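Local coordinates for protein Blo t 1 allergen (Blomia tropicalis, PDB 5JT8) that is a mite allergen of the papain family of cysteine proteases, probably cleaving proteins once the inhibitory propeptide present in this structure is removed, at residues G64-E69 / V268-A273; E104-T109 / D237-Y242; N259-L264 / N301-G306. All blocks are in the same frame, centred on the assembly; numbering follows the deposited sequence.

Interaction 1: residues G64-E69 / V268-A273; sequences GIDGVE and VLRGVA. With NO3 (nitrate ion), chain H.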
loop_
_atom_site.group_PDB
_atom_site.type_symbol
_atom_site.label_atom_id
_atom_site.label_comp_id
_atom_site.label_asym_id
_atom_site.label_seq_id
_atom_site.Cartn_x
_atom_site.Cartn_y
_atom_site.Cartn_z
ATOM N N GLY A 64 9.313 -14.524 -15.664
ATOM C CA GLY A 64 8.614 -15.279 -16.689
ATOM C C GLY A 64 7.995 -16.574 -16.190
ATOM O O GLY A 64 7.129 -17.152 -16.849
ATOM N N ILE A 65 8.434 -17.039 -15.028
ATOM C CA ILE A 65 7.882 -18.261 -14.459
ATOM C C ILE A 65 6.387 -18.104 -14.208
ATOM O O ILE A 65 5.947 -17.108 -13.613
ATOM C CB ILE A 65 8.583 -18.647 -13.151
ATOM C CG1 ILE A 65 10.076 -18.894 -13.400
ATOM C CG2 ILE A 65 7.909 -19.869 -12.526
ATOM C CD1 ILE A 65 10.361 -19.875 -14.502
ATOM N N ASP A 66 5.619 -19.080 -14.690
ATOM C CA ASP A 66 4.161 -19.077 -14.566
ATOM C C ASP A 66 3.592 -17.857 -15.286
ATOM O O ASP A 66 2.527 -17.349 -14.928
ATOM C CB ASP A 66 3.737 -19.090 -13.093
ATOM C CG ASP A 66 2.298 -19.529 -12.900
ATOM O OD1 ASP A 66 1.888 -20.524 -13.538
ATOM O OD2 ASP A 66 1.575 -18.873 -12.109
ATOM N N GLY A 67 4.322 -17.399 -16.303
ATOM C CA GLY A 67 3.966 -16.202 -17.040
ATOM C C GLY A 67 3.791 -14.987 -16.148
ATOM O O GLY A 67 2.790 -14.288 -16.243
ATOM N N VAL A 68 4.745 -14.747 -15.258
ATOM C CA VAL A 68 4.704 -13.560 -14.415
ATOM C C VAL A 68 6.027 -12.828 -14.526
ATOM O O VAL A 68 7.092 -13.434 -14.432
ATOM C CB VAL A 68 4.411 -13.906 -12.940
ATOM C CG1 VAL A 68 4.471 -12.660 -12.086
ATOM C CG2 VAL A 68 3.036 -14.591 -12.803
ATOM N N GLU A 69 5.950 -11.527 -14.756
ATOM C CA GLU A 69 7.134 -10.699 -14.897
ATOM C C GLU A 69 7.647 -10.238 -13.538
ATOM O O GLU A 69 6.861 -9.791 -12.698
ATOM C CB GLU A 69 6.815 -9.495 -15.771
ATOM C CG GLU A 69 7.937 -8.490 -15.900
ATOM C CD GLU A 69 7.470 -7.205 -16.569
ATOM O OE1 GLU A 69 6.274 -6.866 -16.426
ATOM O OE2 GLU A 69 8.291 -6.541 -17.236
ATOM N N VAL A 268 -0.297 -12.381 -13.190
ATOM C CA VAL A 268 -1.062 -12.656 -11.980
ATOM C C VAL A 268 -0.254 -13.528 -11.032
ATOM O O VAL A 268 0.093 -14.668 -11.349
ATOM C CB VAL A 268 -2.405 -13.346 -12.273
ATOM C CG1 VAL A 268 -3.125 -13.623 -10.958
ATOM C CG2 VAL A 268 -3.250 -12.477 -13.175
ATOM N N LEU A 269 0.058 -12.970 -9.876
ATOM C CA LEU A 269 0.797 -13.682 -8.853
ATOM C C LEU A 269 -0.070 -14.773 -8.246
ATOM O O LEU A 269 -1.032 -14.485 -7.531
ATOM C CB LEU A 269 1.277 -12.703 -7.775
ATOM C CG LEU A 269 2.399 -13.197 -6.861
ATOM C CD1 LEU A 269 3.597 -13.671 -7.695
ATOM C CD2 LEU A 269 2.816 -12.093 -5.897
ATOM N N ARG A 270 0.272 -16.022 -8.540
ATOM C CA ARG A 270 -0.442 -17.180 -8.014
ATOM C C ARG A 270 0.420 -17.964 -7.029
ATOM O O ARG A 270 1.648 -17.907 -7.091
ATOM C CB ARG A 270 -0.873 -18.128 -9.142
ATOM C CG ARG A 270 -1.899 -17.584 -10.112
ATOM C CD ARG A 270 -2.462 -18.723 -10.968
ATOM N NE ARG A 270 -1.398 -19.482 -11.612
ATOM C CZ ARG A 270 -1.593 -20.580 -12.338
ATOM N NH1 ARG A 270 -2.821 -21.057 -12.515
ATOM N NH2 ARG A 270 -0.559 -21.201 -12.888
ATOM N N GLY A 271 -0.233 -18.711 -6.140
ATOM C CA GLY A 271 0.451 -19.624 -5.240
ATOM C C GLY A 271 1.455 -19.013 -4.274
ATOM O O GLY A 271 2.390 -19.677 -3.857
ATOM N N VAL A 272 1.276 -17.751 -3.903
ATOM C CA VAL A 272 2.202 -17.132 -2.959
ATOM C C VAL A 272 1.571 -16.923 -1.576
ATOM O O VAL A 272 0.501 -16.301 -1.451
ATOM C CB VAL A 272 2.725 -15.771 -3.493
ATOM C CG1 VAL A 272 3.473 -15.024 -2.410
ATOM C CG2 VAL A 272 3.610 -15.980 -4.708
ATOM N N ALA A 273 2.232 -17.478 -0.557
ATOM C CA ALA A 273 1.987 -17.147 0.849
ATOM C C ALA A 273 0.522 -17.228 1.233
ATOM O O ALA A 273 -0.062 -16.244 1.679
ATOM C CB ALA A 273 2.528 -15.744 1.159
HETATM N N NO3 H . 5.682 -17.852 -0.722
HETATM O O1 NO3 H . 4.997 -18.815 -1.187
HETATM O O2 NO3 H . 5.329 -17.307 0.367
HETATM O O3 NO3 H . 6.715 -17.434 -1.330
HETATM O O HOH W 1 0.034 -16.253 -13.584
HETATM O O HOH W 2 2.454 -17.051 -10.279
#
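Asp66 and Arg270 meet in a side-on salt bridge. Arg270 NH2 donates to Asp66 OD1 at 2.6 Å and NE reaches OD2 of the same carboxylate at 3.1 Å, both on the syn lone pairs, while the bond from NH2 to OD2 is weak. Carboxylate and guanidinium lie nearly coplanar, 11° apart, although the two side chains cross at about a right angle. A bend at chi3 of Arg270 (-53°) turns its NE edge to the aspartate. Two nitrogens on two oxygens hold both flat groups against rotation. Asp66 OD2 also accepts from water 2, which in turn accepts a hydrogen bond from Arg270 N at 3.0 Å, tying the carboxylate to the backbone of the residue it pairs with. Beside the charged pair, CG2 of buried Val68 rests on the backbone, 3.3 Å from Val268 O. The same carbonyl faces water 1, which also reaches Asp66 O. Farther along, Ala273 N donates to O1 of a nitrate ion, probably from the crystallisation liquor. Further out, Val294 and Glu316 touch Arg270, and Leu269 bonds through its backbone to strand 312-316. Glu69 pairs by backbone with Gly265 and Asn266. The whole is consistent with the propeptide of a papain-family zymogen docking on the propeptide-binding loop of its protease.

Interaction 2: residues E104-T109 / D237-Y242; sequences EPLINT and DEDVMY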
loop_
_atom_site.group_PDB
_atom_site.type_symbol
_atom_site.label_atom_id
_atom_site.label_comp_id
_atom_site.label_asym_id
_atom_site.label_seq_id
_atom_site.Cartn_x
_atom_site.Cartn_y
_atom_site.Cartn_z
ATOM N N GLU A 104 -17.856 -9.635 13.221
ATOM C CA GLU A 104 -18.736 -10.484 12.425
ATOM C C GLU A 104 -18.536 -10.243 10.942
ATOM O O GLU A 104 -18.077 -9.167 10.561
ATOM C CB GLU A 104 -20.200 -10.225 12.796
ATOM C CG GLU A 104 -20.551 -10.648 14.203
ATOM C CD GLU A 104 -20.312 -12.115 14.435
ATOM O OE1 GLU A 104 -20.638 -12.924 13.539
ATOM O OE2 GLU A 104 -19.794 -12.464 15.518
ATOM N N PRO A 105 -18.903 -11.232 10.094
ATOM C CA PRO A 105 -18.927 -10.969 8.650
ATOM C C PRO A 105 -20.026 -9.969 8.332
ATOM O O PRO A 105 -20.822 -9.680 9.225
ATOM C CB PRO A 105 -19.246 -12.337 8.020
ATOM C CG PRO A 105 -19.222 -13.320 9.125
ATOM C CD PRO A 105 -19.381 -12.588 10.421
ATOM N N LEU A 106 -20.071 -9.458 7.104
ATOM C CA LEU A 106 -21.206 -8.651 6.662
ATOM C C LEU A 106 -22.504 -9.432 6.781
ATOM O O LEU A 106 -22.510 -10.663 6.646
ATOM C CB LEU A 106 -21.031 -8.205 5.218
ATOM C CG LEU A 106 -19.696 -7.510 4.919
ATOM C CD1 LEU A 106 -19.627 -7.121 3.452
ATOM C CD2 LEU A 106 -19.507 -6.287 5.819
ATOM N N ILE A 107 -23.598 -8.718 7.031
ATOM C CA ILE A 107 -24.928 -9.305 6.898
ATOM C C ILE A 107 -25.018 -9.884 5.481
ATOM O O ILE A 107 -24.793 -9.179 4.488
ATOM C CB ILE A 107 -26.055 -8.267 7.166
ATOM C CG1 ILE A 107 -26.109 -7.925 8.665
ATOM C CG2 ILE A 107 -27.405 -8.785 6.679
ATOM C CD1 ILE A 107 -26.888 -6.640 8.964
ATOM N N ASN A 108 -25.322 -11.175 5.408
ATOM C CA ASN A 108 -24.995 -11.988 4.233
ATOM C C ASN A 108 -26.119 -12.062 3.227
ATOM O O ASN A 108 -26.448 -13.142 2.724
ATOM C CB ASN A 108 -24.608 -13.409 4.667
ATOM C CG ASN A 108 -23.884 -14.183 3.571
ATOM O OD1 ASN A 108 -23.010 -13.643 2.886
ATOM N ND2 ASN A 108 -24.253 -15.452 3.396
ATOM N N THR A 109 -26.704 -10.915 2.919
ATOM C CA THR A 109 -27.893 -10.917 2.089
ATOM C C THR A 109 -27.719 -10.157 0.781
ATOM O O THR A 109 -28.691 -9.947 0.053
ATOM C CB THR A 109 -29.074 -10.326 2.849
ATOM O OG1 THR A 109 -28.780 -8.963 3.188
ATOM C CG2 THR A 109 -29.341 -11.134 4.129
ATOM N N ASP A 237 -13.478 -13.287 0.621
ATOM C CA ASP A 237 -13.293 -12.524 -0.611
ATOM C C ASP A 237 -14.580 -11.777 -0.956
ATOM O O ASP A 237 -14.567 -10.615 -1.346
ATOM C CB ASP A 237 -12.902 -13.461 -1.776
ATOM C CG ASP A 237 -11.471 -13.986 -1.668
ATOM O OD1 ASP A 237 -10.733 -13.578 -0.735
ATOM O OD2 ASP A 237 -11.068 -14.791 -2.546
ATOM N N GLU A 238 -15.691 -12.491 -0.831
ATOM C CA GLU A 238 -17.014 -11.961 -1.126
ATOM C C GLU A 238 -17.352 -10.696 -0.307
ATOM O O GLU A 238 -17.844 -9.711 -0.868
ATOM C CB GLU A 238 -18.081 -13.046 -0.883
ATOM C CG GLU A 238 -18.031 -14.234 -1.840
ATOM C CD GLU A 238 -16.700 -15.015 -1.809
ATOM O OE1 GLU A 238 -16.221 -15.424 -0.710
ATOM O OE2 GLU A 238 -16.132 -15.215 -2.909
ATOM N N ASP A 239 -17.122 -10.735 1.000
ATOM C CA ASP A 239 -17.322 -9.541 1.832
ATOM C C ASP A 239 -16.472 -8.388 1.302
ATOM O O ASP A 239 -16.948 -7.261 1.139
ATOM C CB ASP A 239 -16.971 -9.815 3.308
ATOM C CG ASP A 239 -18.072 -10.552 4.042
ATOM O OD1 ASP A 239 -19.034 -10.937 3.370
ATOM O OD2 ASP A 239 -17.977 -10.765 5.278
ATOM N N VAL A 240 -15.207 -8.689 1.027
ATOM C CA VAL A 240 -14.274 -7.670 0.566
ATOM C C VAL A 240 -14.741 -7.093 -0.758
ATOM O O VAL A 240 -14.811 -5.878 -0.892
ATOM C CB VAL A 240 -12.846 -8.220 0.435
ATOM C CG1 VAL A 240 -11.940 -7.166 -0.168
ATOM C CG2 VAL A 240 -12.332 -8.624 1.817
ATOM N N MET A 241 -15.095 -7.956 -1.714
ATOM C CA MET A 241 -15.587 -7.513 -3.029
ATOM C C MET A 241 -16.847 -6.671 -2.900
ATOM O O MET A 241 -16.993 -5.628 -3.543
ATOM C CB MET A 241 -15.886 -8.707 -3.964
ATOM C CG MET A 241 -14.665 -9.554 -4.337
ATOM S SD MET A 241 -15.085 -11.260 -4.837
ATOM C CE MET A 241 -15.876 -10.955 -6.386
ATOM N N TYR A 242 -17.782 -7.141 -2.092
ATOM C CA TYR A 242 -18.966 -6.340 -1.844
ATOM C C TYR A 242 -18.658 -4.974 -1.191
ATOM O O TYR A 242 -19.252 -3.946 -1.554
ATOM C CB TYR A 242 -19.941 -7.105 -0.970
ATOM C CG TYR A 242 -21.265 -6.428 -1.006
ATOM C CD1 TYR A 242 -22.061 -6.495 -2.144
ATOM C CD2 TYR A 242 -21.691 -5.649 0.060
ATOM C CE1 TYR A 242 -23.269 -5.833 -2.204
ATOM C CE2 TYR A 242 -22.894 -4.994 0.022
ATOM C CZ TYR A 242 -23.684 -5.094 -1.106
ATOM O OH TYR A 242 -24.890 -4.439 -1.142
HETATM O O HOH W 3 -21.113 -12.141 4.839
#
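Asp239 and Leu106 pack side by side, the first bond of the aspartate side chain heading toward 104-109. CB packs against the isobutyl end of the leucine, 3.8 Å from Leu106 CD1. One atom on, CG lies 3.6 Å from Leu106 CG, the two side chains running antiparallel alongside each other. With CG placed beside the helix backbone N (chi1 -79°), the carboxylate extends across to the backbone of 104-109. There the two oxygens part company. OD2 accepts the peptide N-H of Leu106 at 3.1 Å, a fairly straight bond (157°) that arrives from above the carboxylate plane, 53° out of it; Pro105 CB closes on the same OD2 at 3.4 Å. This side chain stands near the start of helix 237-247 in the papain-like protease, and 104-109 belongs to the extended chain that runs from helix 94-100 towards strand 117-118, probably the link between propeptide and mature enzyme. OD1, the other oxygen, is bonded to Tyr110 OH, just past 104-109. It is also within 2.8 Å of water 3, which lies 2.7 Å from Leu106 O as well and can therefore link the aspartate to the carbonyl of the residue whose N-H its other oxygen holds. Leu106 in turn lays CD1 over the helix backbone, 3.5 Å from Asp239 O, and the same CD1 approaches CD2 of the Tyr242 ring obliquely. Tyr242 stacks with Tyr110, so the aromatic side chain and the carboxylate, one helical turn apart, both engage Tyr110. Asp239 N is hydrogen-bonded to Ser236 OG and Asp239 O to Thr243 OG1.

Interaction 3: residues N259-L264 / N301-G306; sequences NYFRNL and NSWGTG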
loop_
_atom_site.group_PDB
_atom_site.type_symbol
_atom_site.label_atom_id
_atom_site.label_comp_id
_atom_site.label_asym_id
_atom_site.label_seq_id
_atom_site.Cartn_x
_atom_site.Cartn_y
_atom_site.Cartn_z
ATOM N N ASN A 259 9.353 -11.739 -1.639
ATOM C CA ASN A 259 10.149 -11.585 -2.863
ATOM C C ASN A 259 9.316 -11.453 -4.123
ATOM O O ASN A 259 9.593 -10.606 -4.966
ATOM C CB ASN A 259 11.108 -12.764 -3.026
ATOM C CG ASN A 259 12.402 -12.566 -2.276
ATOM O OD1 ASN A 259 12.953 -11.467 -2.260
ATOM N ND2 ASN A 259 12.896 -13.629 -1.643
ATOM N N TYR A 260 8.284 -12.279 -4.239
ATOM C CA TYR A 260 7.434 -12.280 -5.429
ATOM C C TYR A 260 6.632 -10.984 -5.533
ATOM O O TYR A 260 6.551 -10.368 -6.597
ATOM C CB TYR A 260 6.494 -13.493 -5.415
ATOM C CG TYR A 260 7.230 -14.820 -5.464
ATOM C CD1 TYR A 260 7.711 -15.414 -4.301
ATOM C CD2 TYR A 260 7.456 -15.474 -6.671
ATOM C CE1 TYR A 260 8.391 -16.623 -4.338
ATOM C CE2 TYR A 260 8.142 -16.678 -6.718
ATOM C CZ TYR A 260 8.604 -17.249 -5.549
ATOM O OH TYR A 260 9.282 -18.447 -5.584
ATOM N N PHE A 261 6.033 -10.565 -4.430
ATOM C CA PHE A 261 5.286 -9.320 -4.450
ATOM C C PHE A 261 6.234 -8.141 -4.653
ATOM O O PHE A 261 5.957 -7.231 -5.439
ATOM C CB PHE A 261 4.477 -9.127 -3.166
ATOM C CG PHE A 261 3.620 -7.906 -3.203
ATOM C CD1 PHE A 261 2.371 -7.943 -3.820
ATOM C CD2 PHE A 261 4.079 -6.703 -2.686
ATOM C CE1 PHE A 261 1.582 -6.814 -3.881
ATOM C CE2 PHE A 261 3.304 -5.568 -2.755
ATOM C CZ PHE A 261 2.050 -5.620 -3.345
ATOM N N ARG A 262 7.355 -8.176 -3.934
ATOM C CA ARG A 262 8.393 -7.142 -4.011
ATOM C C ARG A 262 8.778 -6.768 -5.439
ATOM O O ARG A 262 8.845 -5.586 -5.799
ATOM C CB ARG A 262 9.634 -7.620 -3.254
ATOM C CG ARG A 262 10.763 -6.630 -3.145
ATOM C CD ARG A 262 11.824 -7.168 -2.188
ATOM N NE ARG A 262 13.030 -6.351 -2.205
ATOM C CZ ARG A 262 14.108 -6.585 -1.466
ATOM N NH1 ARG A 262 14.139 -7.621 -0.636
ATOM N NH2 ARG A 262 15.156 -5.779 -1.564
ATOM N N ASN A 263 9.015 -7.780 -6.259
ATOM C CA ASN A 263 9.537 -7.544 -7.598
ATOM C C ASN A 263 8.505 -7.686 -8.688
ATOM O O ASN A 263 8.857 -7.729 -9.868
ATOM C CB ASN A 263 10.693 -8.495 -7.873
ATOM C CG ASN A 263 11.887 -8.188 -7.019
ATOM O OD1 ASN A 263 12.624 -7.241 -7.291
ATOM N ND2 ASN A 263 12.082 -8.975 -5.967
ATOM N N LEU A 264 7.235 -7.752 -8.291
ATOM C CA LEU A 264 6.141 -7.962 -9.239
ATOM C C LEU A 264 6.128 -6.939 -10.373
ATOM O O LEU A 264 6.250 -5.741 -10.133
ATOM C CB LEU A 264 4.800 -7.926 -8.504
ATOM C CG LEU A 264 3.546 -8.273 -9.308
ATOM C CD1 LEU A 264 3.694 -9.644 -9.955
ATOM C CD2 LEU A 264 2.317 -8.247 -8.398
ATOM N N ASN A 301 -0.630 0.142 -5.593
ATOM C CA ASN A 301 0.551 0.215 -4.740
ATOM C C ASN A 301 1.105 1.645 -4.763
ATOM O O ASN A 301 0.672 2.461 -5.574
ATOM C CB ASN A 301 1.597 -0.804 -5.209
ATOM C CG ASN A 301 2.631 -1.144 -4.140
ATOM O OD1 ASN A 301 2.705 -0.504 -3.095
ATOM N ND2 ASN A 301 3.444 -2.157 -4.415
ATOM N N SER A 302 2.043 1.945 -3.868
ATOM C CA SER A 302 2.632 3.279 -3.769
ATOM C C SER A 302 4.145 3.251 -4.006
ATOM O O SER A 302 4.918 3.888 -3.278
ATOM C CB SER A 302 2.324 3.892 -2.400
ATOM O OG SER A 302 2.736 3.026 -1.344
ATOM N N TRP A 303 4.562 2.512 -5.033
ATOM C CA TRP A 303 5.985 2.358 -5.338
ATOM C C TRP A 303 6.335 2.864 -6.740
ATOM O O TRP A 303 7.287 2.387 -7.358
ATOM C CB TRP A 303 6.406 0.894 -5.205
ATOM C CG TRP A 303 6.351 0.346 -3.790
ATOM C CD1 TRP A 303 6.242 1.060 -2.637
ATOM C CD2 TRP A 303 6.425 -1.032 -3.405
ATOM N NE1 TRP A 303 6.244 0.217 -1.558
ATOM C CE2 TRP A 303 6.344 -1.077 -2.001
ATOM C CE3 TRP A 303 6.540 -2.234 -4.115
ATOM C CZ2 TRP A 303 6.381 -2.277 -1.283
ATOM C CZ3 TRP A 303 6.571 -3.433 -3.402
ATOM C CH2 TRP A 303 6.493 -3.441 -2.001
ATOM N N GLY A 304 5.559 3.820 -7.235
ATOM C CA GLY A 304 5.791 4.389 -8.549
ATOM C C GLY A 304 5.213 3.530 -9.659
ATOM O O GLY A 304 4.849 2.370 -9.447
ATOM N N THR A 305 5.139 4.103 -10.852
ATOM C CA THR A 305 4.576 3.409 -12.011
ATOM C C THR A 305 5.530 2.341 -12.539
ATOM O O THR A 305 5.188 1.600 -13.457
ATOM C CB THR A 305 4.261 4.387 -13.158
ATOM O OG1 THR A 305 5.467 5.046 -13.564
ATOM C CG2 THR A 305 3.246 5.432 -12.716
ATOM N N GLY A 306 6.730 2.284 -11.970
ATOM C CA GLY A 306 7.739 1.329 -12.395
ATOM C C GLY A 306 7.483 -0.065 -11.841
ATOM O O GLY A 306 7.991 -1.042 -12.376
#
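The Asn-Ser-Trp-Gly sequence at 301-304 is a signature of papain-like proteases, in which the asparagine orients the catalytic histidine; the hydrogen bond between Asn301 OD1 and His281 NE2 is consistent with that role. Short helix 259-262 packs against this loop through Phe261. Its CG lies anti to the backbone N (chi1 -176°), carrying the ring to the loop, where CE2 is 3.9 Å from Trp303 CH2. The tryptophan atom stands at the edge of the phenylalanine, near its plane, yet the pair as a whole is oblique: ring planes at 68°, centroids of Phe261 and the six-membered ring of Trp303 5.8 Å apart. Phe261 CE2 also lies 3.8 Å from Asn301 ND2. That amide nitrogen sits 3.1 Å above the plane of the Trp303 indole, offset toward its rim. Trp303 CZ3 reaches Arg262 O at 3.9 Å. Around them, His281 stacks on Trp303, while Trp307 meets Trp303 edge-to-face and bonds through NE1 to Phe261 O. Within the loop, Ser302 N donates to Asn301 OD1 at 2.7 Å. No hydrogen bond passes between the two segments; all four touching residues are buried, joined by van der Waals packing of the rings with an amide nitrogen and a carbonyl. The oxygen of Asn301 is held by His281 and Ser302 N, which probably helps to fix the amide's orientation.

Interactions 1 and 3 adjoin, their centres 13 Å apart. Helix 259-262 and strand 268-269 follow each other in the chain. Val68 CG1 of the propeptide packs 3.8 Å from Leu264 CD1, just after that helix, and within the protease Leu269 CD1 lies 3.7 Å from Tyr260 CB. Phe261 of the same helix touches Asn301 and His281 of the probable active site, so interaction 3 lies beside that site. Interaction 2 stands apart, centres about 27 Å from interaction 1 and about 28 Å from interaction 3, and touches neither. Along the chain it is nested inside the loop closed by interaction 1, and it closes before interaction 3 opens.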